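Local coordinates for cell division control protein Cdc48 (Mycobacterium smegmatis, PDB 5E7P) that probably binds and hydrolyses ATP as a member of the AAA ATPase family, at residues K565-L570 with D604-S609; R573-A578 with D615-L620. One frame throughout, in Å; residues are numbered along the deposited sequence.

Contact 1: K565-L570 with D604-S609; sequences KAVREL and DKVVAS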
ATOM      1  N   LYS A 565      13.631 -19.361   9.414  1.00 55.46           N
ATOM      2  CA  LYS A 565      14.453 -18.328   8.793  1.00 51.36           C
ATOM      3  C   LYS A 565      13.635 -17.082   8.468  1.00 44.40           C
ATOM      4  O   LYS A 565      14.171 -15.978   8.405  1.00 43.83           O
ATOM      5  CB  LYS A 565      15.145 -18.864   7.537  1.00 54.18           C
ATOM      6  CG  LYS A 565      16.246 -19.869   7.830  1.00 57.74           C
ATOM      7  CD  LYS A 565      16.796 -20.489   6.554  1.00 61.02           C
ATOM      8  CE  LYS A 565      17.847 -21.542   6.862  1.00 63.02           C
ATOM      9  NZ  LYS A 565      18.335 -22.206   5.624  1.00 66.20           N
ATOM     10  N   ALA A 566      12.335 -17.262   8.263  1.00 38.99           N
ATOM     11  CA  ALA A 566      11.447 -16.135   8.013  1.00 34.98           C
ATOM     12  C   ALA A 566      11.353 -15.260   9.259  1.00 34.12           C
ATOM     13  O   ALA A 566      11.216 -14.041   9.163  1.00 33.41           O
ATOM     14  CB  ALA A 566      10.067 -16.624   7.597  1.00 32.07           C
ATOM     15  N   VAL A 567      11.422 -15.895  10.425  1.00 33.20           N
ATOM     16  CA  VAL A 567      11.385 -15.181  11.693  1.00 34.06           C
ATOM     17  C   VAL A 567      12.629 -14.320  11.859  1.00 34.73           C
ATOM     18  O   VAL A 567      12.532 -13.116  12.092  1.00 33.95           O
ATOM     19  CB  VAL A 567      11.277 -16.149  12.889  1.00 34.60           C
ATOM     20  CG1 VAL A 567      11.534 -15.412  14.197  1.00 33.73           C
ATOM     21  CG2 VAL A 567       9.913 -16.822  12.907  1.00 33.37           C
ATOM     22  N   ARG A 568      13.797 -14.945  11.735  1.00 37.25           N
ATOM     23  CA  ARG A 568      15.066 -14.238  11.863  1.00 38.37           C
ATOM     24  C   ARG A 568      15.190 -13.142  10.811  1.00 37.55           C
ATOM     25  O   ARG A 568      15.724 -12.069  11.084  1.00 39.07           O
ATOM     26  CB  ARG A 568      16.245 -15.212  11.765  1.00 43.50           C
ATOM     27  CG  ARG A 568      16.335 -16.191  12.928  1.00 47.84           C
ATOM     28  CD  ARG A 568      17.654 -16.954  12.937  1.00 51.90           C
ATOM     29  NE  ARG A 568      17.784 -17.861  11.800  1.00 57.17           N
ATOM     30  CZ  ARG A 568      18.668 -17.711  10.817  1.00 60.79           C
ATOM     31  NH1 ARG A 568      19.510 -16.687  10.828  1.00 62.34           N
ATOM     32  NH2 ARG A 568      18.710 -18.591   9.823  1.00 61.08           N
ATOM     33  N   GLU A 569      14.681 -13.414   9.615  1.00 37.02           N
ATOM     34  CA  GLU A 569      14.672 -12.432   8.538  1.00 36.49           C
ATOM     35  C   GLU A 569      13.857 -11.203   8.927  1.00 36.21           C
ATOM     36  O   GLU A 569      14.330 -10.070   8.818  1.00 36.72           O
ATOM     37  CB  GLU A 569      14.092 -13.052   7.270  1.00 35.86           C
ATOM     38  CG  GLU A 569      13.856 -12.064   6.148  1.00 38.92           C
ATOM     39  CD  GLU A 569      13.147 -12.695   4.964  1.00 43.87           C
ATOM     40  OE1 GLU A 569      13.352 -13.902   4.718  1.00 49.22           O
ATOM     41  OE2 GLU A 569      12.376 -11.989   4.285  1.00 43.55           O
ATOM     42  N   LEU A 570      12.634 -11.447   9.385  1.00 33.77           N
ATOM     43  CA  LEU A 570      11.707 -10.395   9.787  1.00 31.80           C
ATOM     44  C   LEU A 570      12.319  -9.449  10.820  1.00 31.17           C
ATOM     45  O   LEU A 570      12.289  -8.229  10.655  1.00 30.33           O
ATOM     46  CB  LEU A 570      10.428 -11.026  10.341  1.00 31.89           C
ATOM     47  CG  LEU A 570       9.434 -10.131  11.085  1.00 30.09           C
ATOM     48  CD1 LEU A 570       8.854  -9.079  10.159  1.00 29.73           C
ATOM     49  CD2 LEU A 570       8.329 -10.980  11.689  1.00 29.79           C
ATOM     50  N   ASP A 604       8.854 -26.101  17.005  1.00 49.95           N
ATOM     51  CA  ASP A 604       9.803 -25.913  18.098  1.00 51.02           C
ATOM     52  C   ASP A 604      10.892 -24.914  17.730  1.00 49.30           C
ATOM     53  O   ASP A 604      11.138 -23.953  18.462  1.00 46.91           O
ATOM     54  CB  ASP A 604      10.446 -27.243  18.499  1.00 56.35           C
ATOM     55  CG  ASP A 604       9.471 -28.185  19.178  1.00 61.92           C
ATOM     56  OD1 ASP A 604       8.486 -27.695  19.772  1.00 62.79           O
ATOM     57  OD2 ASP A 604       9.695 -29.414  19.119  1.00 65.16           O
ATOM     58  N   LYS A 605      11.537 -25.148  16.592  1.00 49.28           N
ATOM     59  CA  LYS A 605      12.609 -24.280  16.119  1.00 48.26           C
ATOM     60  C   LYS A 605      12.125 -22.849  15.894  1.00 45.25           C
ATOM     61  O   LYS A 605      12.847 -21.896  16.178  1.00 43.91           O
ATOM     62  CB  LYS A 605      13.226 -24.838  14.834  1.00 49.43           C
ATOM     63  CG  LYS A 605      13.874 -26.199  15.005  1.00 52.74           C
ATOM     64  CD  LYS A 605      13.946 -26.942  13.678  1.00 55.55           C
ATOM     65  CE  LYS A 605      14.257 -28.420  13.884  1.00 58.33           C
ATOM     66  NZ  LYS A 605      13.850 -29.245  12.707  1.00 59.00           N
ATOM     67  N   VAL A 606      10.903 -22.706  15.387  1.00 43.55           N
ATOM     68  CA  VAL A 606      10.325 -21.386  15.147  1.00 42.08           C
ATOM     69  C   VAL A 606      10.126 -20.624  16.455  1.00 41.58           C
ATOM     70  O   VAL A 606      10.549 -19.472  16.583  1.00 40.46           O
ATOM     71  CB  VAL A 606       8.978 -21.475  14.396  1.00 40.12           C
ATOM     72  CG1 VAL A 606       8.312 -20.117  14.342  1.00 35.16           C
ATOM     73  CG2 VAL A 606       9.182 -22.018  12.991  1.00 42.78           C
ATOM     74  N   VAL A 607       9.486 -21.277  17.421  1.00 41.28           N
ATOM     75  CA  VAL A 607       9.228 -20.675  18.726  1.00 38.41           C
ATOM     76  C   VAL A 607      10.527 -20.319  19.455  1.00 39.75           C
ATOM     77  O   VAL A 607      10.674 -19.210  19.975  1.00 40.59           O
ATOM     78  CB  VAL A 607       8.364 -21.598  19.610  1.00 36.07           C
ATOM     79  CG1 VAL A 607       8.272 -21.053  21.022  1.00 34.24           C
ATOM     80  CG2 VAL A 607       6.978 -21.768  19.005  1.00 35.16           C
ATOM     81  N   ALA A 608      11.466 -21.261  19.484  1.00 38.97           N
ATOM     82  CA  ALA A 608      12.763 -21.028  20.112  1.00 39.54           C
ATOM     83  C   ALA A 608      13.491 -19.875  19.429  1.00 40.05           C
ATOM     84  O   ALA A 608      14.132 -19.053  20.086  1.00 39.64           O
ATOM     85  CB  ALA A 608      13.613 -22.290  20.079  1.00 40.33           C
ATOM     86  N   SER A 609      13.383 -19.818  18.105  1.00 41.87           N
ATOM     87  CA  SER A 609      13.972 -18.725  17.344  1.00 43.63           C
ATOM     88  C   SER A 609      13.251 -17.422  17.669  1.00 40.41           C
ATOM     89  O   SER A 609      13.873 -16.366  17.770  1.00 40.38           O
ATOM     90  CB  SER A 609      13.898 -19.006  15.842  1.00 46.95           C
ATOM     91  OG  SER A 609      14.507 -17.964  15.098  1.00 48.49           O
TER

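Contact 2: R573-A578 with D615-L620; sequences RARDSA and DGIEPL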
ATOM      1  N   ARG A 573      15.361  -7.470   9.542  1.00 25.58           N
ATOM      2  CA  ARG A 573      14.928  -6.343   8.722  1.00 28.98           C
ATOM      3  C   ARG A 573      14.438  -5.202   9.607  1.00 28.33           C
ATOM      4  O   ARG A 573      14.629  -4.030   9.290  1.00 27.08           O
ATOM      5  CB  ARG A 573      13.821  -6.748   7.745  1.00 28.86           C
ATOM      6  CG  ARG A 573      13.556  -5.694   6.673  1.00 30.29           C
ATOM      7  CD  ARG A 573      12.164  -5.816   6.065  1.00 35.25           C
ATOM      8  NE  ARG A 573      11.872  -7.173   5.621  1.00 41.64           N
ATOM      9  CZ  ARG A 573      10.976  -7.971   6.195  1.00 42.92           C
ATOM     10  NH1 ARG A 573      10.271  -7.542   7.231  1.00 39.17           N
ATOM     11  NH2 ARG A 573      10.780  -9.196   5.724  1.00 46.37           N
ATOM     12  N   ALA A 574      13.805  -5.555  10.719  1.00 27.17           N
ATOM     13  CA  ALA A 574      13.280  -4.560  11.643  1.00 27.80           C
ATOM     14  C   ALA A 574      14.418  -3.833  12.350  1.00 30.01           C
ATOM     15  O   ALA A 574      14.402  -2.608  12.473  1.00 30.69           O
ATOM     16  CB  ALA A 574      12.348  -5.215  12.655  1.00 25.23           C
ATOM     17  N   ARG A 575      15.406  -4.595  12.806  1.00 31.92           N
ATOM     18  CA  ARG A 575      16.577  -4.018  13.460  1.00 35.04           C
ATOM     19  C   ARG A 575      17.319  -3.062  12.530  1.00 35.18           C
ATOM     20  O   ARG A 575      17.754  -1.989  12.948  1.00 36.13           O
ATOM     21  CB  ARG A 575      17.525  -5.117  13.956  1.00 39.20           C
ATOM     22  CG  ARG A 575      17.118  -5.741  15.282  1.00 43.61           C
ATOM     23  CD  ARG A 575      18.186  -6.693  15.816  1.00 49.21           C
ATOM     24  NE  ARG A 575      17.945  -8.079  15.419  1.00 54.60           N
ATOM     25  CZ  ARG A 575      18.592  -8.706  14.440  1.00 59.68           C
ATOM     26  NH1 ARG A 575      19.534  -8.077  13.750  1.00 61.71           N
ATOM     27  NH2 ARG A 575      18.299  -9.968  14.154  1.00 61.63           N
ATOM     28  N   ASP A 576      17.449  -3.454  11.265  1.00 34.23           N
ATOM     29  CA  ASP A 576      18.188  -2.663  10.283  1.00 34.96           C
ATOM     30  C   ASP A 576      17.401  -1.461   9.766  1.00 35.96           C
ATOM     31  O   ASP A 576      17.969  -0.568   9.138  1.00 38.29           O
ATOM     32  CB  ASP A 576      18.629  -3.541   9.106  1.00 37.75           C
ATOM     33  CG  ASP A 576      19.674  -4.573   9.501  1.00 41.25           C
ATOM     34  OD1 ASP A 576      20.322  -4.401  10.556  1.00 43.28           O
ATOM     35  OD2 ASP A 576      19.856  -5.555   8.752  1.00 41.78           O
ATOM     36  N   SER A 577      16.099  -1.437  10.031  1.00 35.50           N
ATOM     37  CA  SER A 577      15.235  -0.382   9.506  1.00 36.09           C
ATOM     38  C   SER A 577      14.705   0.561  10.587  1.00 34.67           C
ATOM     39  O   SER A 577      13.854   1.403  10.305  1.00 32.92           O
ATOM     40  CB  SER A 577      14.056  -0.990   8.742  1.00 36.20           C
ATOM     41  OG  SER A 577      14.505  -1.891   7.747  1.00 37.42           O
ATOM     42  N   ALA A 578      15.213   0.413  11.809  1.00 34.18           N
ATOM     43  CA  ALA A 578      14.773   1.211  12.957  1.00 33.46           C
ATOM     44  C   ALA A 578      14.720   2.709  12.657  1.00 35.35           C
ATOM     45  O   ALA A 578      15.582   3.226  11.947  1.00 38.61           O
ATOM     46  CB  ALA A 578      15.675   0.945  14.147  1.00 33.45           C
ATOM     47  N   ASP A 615      14.266 -11.589  22.623  1.00 38.95           N
ATOM     48  CA  ASP A 615      15.249 -11.232  23.639  1.00 38.83           C
ATOM     49  C   ASP A 615      16.306 -10.279  23.097  1.00 38.87           C
ATOM     50  O   ASP A 615      16.929  -9.540  23.856  1.00 42.13           O
ATOM     51  CB  ASP A 615      15.897 -12.484  24.237  1.00 41.69           C
ATOM     52  CG  ASP A 615      14.922 -13.308  25.067  1.00 45.35           C
ATOM     53  OD1 ASP A 615      13.814 -12.808  25.361  1.00 45.97           O
ATOM     54  OD2 ASP A 615      15.266 -14.453  25.433  1.00 46.17           O
ATOM     55  N   GLY A 616      16.506 -10.296  21.784  1.00 36.42           N
ATOM     56  CA  GLY A 616      17.436  -9.379  21.152  1.00 35.67           C
ATOM     57  C   GLY A 616      16.820  -8.008  20.942  1.00 38.15           C
ATOM     58  O   GLY A 616      17.530  -7.014  20.775  1.00 38.89           O
ATOM     59  N   ILE A 617      15.492  -7.956  20.952  1.00 38.93           N
ATOM     60  CA  ILE A 617      14.756  -6.712  20.743  1.00 38.80           C
ATOM     61  C   ILE A 617      14.557  -5.959  22.061  1.00 39.09           C
ATOM     62  O   ILE A 617      14.496  -4.727  22.083  1.00 37.27           O
ATOM     63  CB  ILE A 617      13.391  -6.989  20.059  1.00 53.79           C
ATOM     64  CG1 ILE A 617      13.613  -7.525  18.644  1.00 54.10           C
ATOM     65  CG2 ILE A 617      12.526  -5.736  20.001  1.00 53.71           C
ATOM     66  CD1 ILE A 617      14.430  -6.601  17.767  1.00 53.56           C
ATOM     67  N   GLU A 618      14.481  -6.716  23.154  1.00 39.53           N
ATOM     68  CA  GLU A 618      14.257  -6.170  24.496  1.00 38.58           C
ATOM     69  C   GLU A 618      15.080  -4.923  24.857  1.00 38.36           C
ATOM     70  O   GLU A 618      14.516  -3.947  25.336  1.00 40.89           O
ATOM     71  CB  GLU A 618      14.423  -7.268  25.561  1.00 41.44           C
ATOM     72  CG  GLU A 618      14.129  -6.826  26.988  1.00 46.74           C
ATOM     73  CD  GLU A 618      15.354  -6.282  27.709  1.00 54.61           C
ATOM     74  OE1 GLU A 618      16.488  -6.632  27.309  1.00 57.62           O
ATOM     75  OE2 GLU A 618      15.182  -5.501  28.672  1.00 57.08           O
ATOM     76  N   PRO A 619      16.407  -4.938  24.626  1.00 37.61           N
ATOM     77  CA  PRO A 619      17.157  -3.747  25.045  1.00 36.49           C
ATOM     78  C   PRO A 619      17.091  -2.575  24.060  1.00 36.47           C
ATOM     79  O   PRO A 619      17.458  -1.457  24.426  1.00 38.06           O
ATOM     80  CB  PRO A 619      18.593  -4.266  25.140  1.00 35.78           C
ATOM     81  CG  PRO A 619      18.654  -5.339  24.116  1.00 36.66           C
ATOM     82  CD  PRO A 619      17.303  -6.002  24.134  1.00 37.05           C
ATOM     83  N   LEU A 620      16.635  -2.823  22.837  1.00 34.54           N
ATOM     84  CA  LEU A 620      16.597  -1.778  21.814  1.00 32.44           C
ATOM     85  C   LEU A 620      15.532  -0.728  22.113  1.00 33.24           C
ATOM     86  O   LEU A 620      14.492  -1.037  22.696  1.00 31.68           O
ATOM     87  CB  LEU A 620      16.356  -2.383  20.429  1.00 32.36           C
ATOM     88  CG  LEU A 620      17.316  -3.484  19.975  1.00 31.91           C
ATOM     89  CD1 LEU A 620      17.010  -3.901  18.544  1.00 30.28           C
ATOM     90  CD2 LEU A 620      18.761  -3.025  20.113  1.00 31.72           C
TER

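Contact 1: K565-L570 with D604-S609
Val567 meets Val606 and Ser609 where two neighbouring helices of a RecA-like AAA ATPase domain, 563-576 and 602-617, run side by side. The two short segments are nearly parallel, with 19° between their N-to-C directions and axes 9.3 Å apart at closest approach. The valines touch through one methyl each, Val567 CG2 against Val606 CG1 at 3.9 Å. Val567 divides its branches between two partners. Val567 CG1, anti to the backbone N (chi1 168°), faces Ser609 OG 4.0 Å away. The backbones come nearest at the same pair, with 7.2 Å from Val567 CA to Ser609 CA. Arg568 passes at the margin of the contact and meets the serine with its aliphatic stem, not its guanidinium: Arg568 CG lies 3.3 Å from Ser609 OG. One step outward, Met556 of helix 552-558 also touches Val606. Glu564, a turn before Arg568 on the same helix, brings the polar groups together. Sharing one of its oxygens is consistent with the hydroxyl and the arginine lying close together. Within helix 563-576, Glu564 OE2 forms a salt bridge with Arg568 NE, and the same OE2 is hydrogen-bonded to Ser609 OG.

Contact 2: R573-A578 with D615-L620
Arg575 lays the aliphatic part of its side chain over the ends of Ile617 and Leu620. Arg575 CG is 3.7 Å from Leu620 CD1 and 3.8 Å from Ile617 CD1, so one methylene meets two methyl groups. Arg575 CD adds a looser touch, 4.1 Å from Leu620 CD1. Beyond CG the arginine bends (chi3 -94°), and Ile617 CD1 lies at the edge of the guanidinium, near its plane. All the closest contacts are between carbons, although a charged residue makes them. Arg575 NH2 forms a long, weak ion pair with Glu613, one turn before Ile617 on helix 602-617. A type I beta turn from Ile617 to Leu620 brings the two hydrophobic side chains to the same arginine. Leu620 N bonds back to Ile617 O at 3.0 Å within this turn. Within 573-578, Ser577 OG gives a hydrogen bond of 2.6 Å to Arg573 O. The same hydroxyl also bonds to Gly388 N. The contact joins the C-terminal parts of helices 563-576 and 602-617, beside the parallel sheet of the AAA domain. Ile617 rests on Val623 of strand 623-629, and Ala574 on His548 of strand 546-551.

Overall arrangement
Both contacts join helices 563-576 and 602-617, with their centres 14 Å apart. Contact 1 lies in the earlier part of the pair, contact 2 at its C-terminal ends. Contact 1 is mostly buried: three of its four touching residues are inside, and the exposed arginine lies at the margin. Contact 2 is only partly buried, with Ile617 as its buried member. In each, an arginine contributes carbon atoms to the packing while its charged end pairs with a glutamate. That pairing is a salt bridge in contact 1 but long and weak in contact 2. Contact 1 is made helix to helix, whereas contact 2 also draws on a turn. Both lie away from the ADP sites.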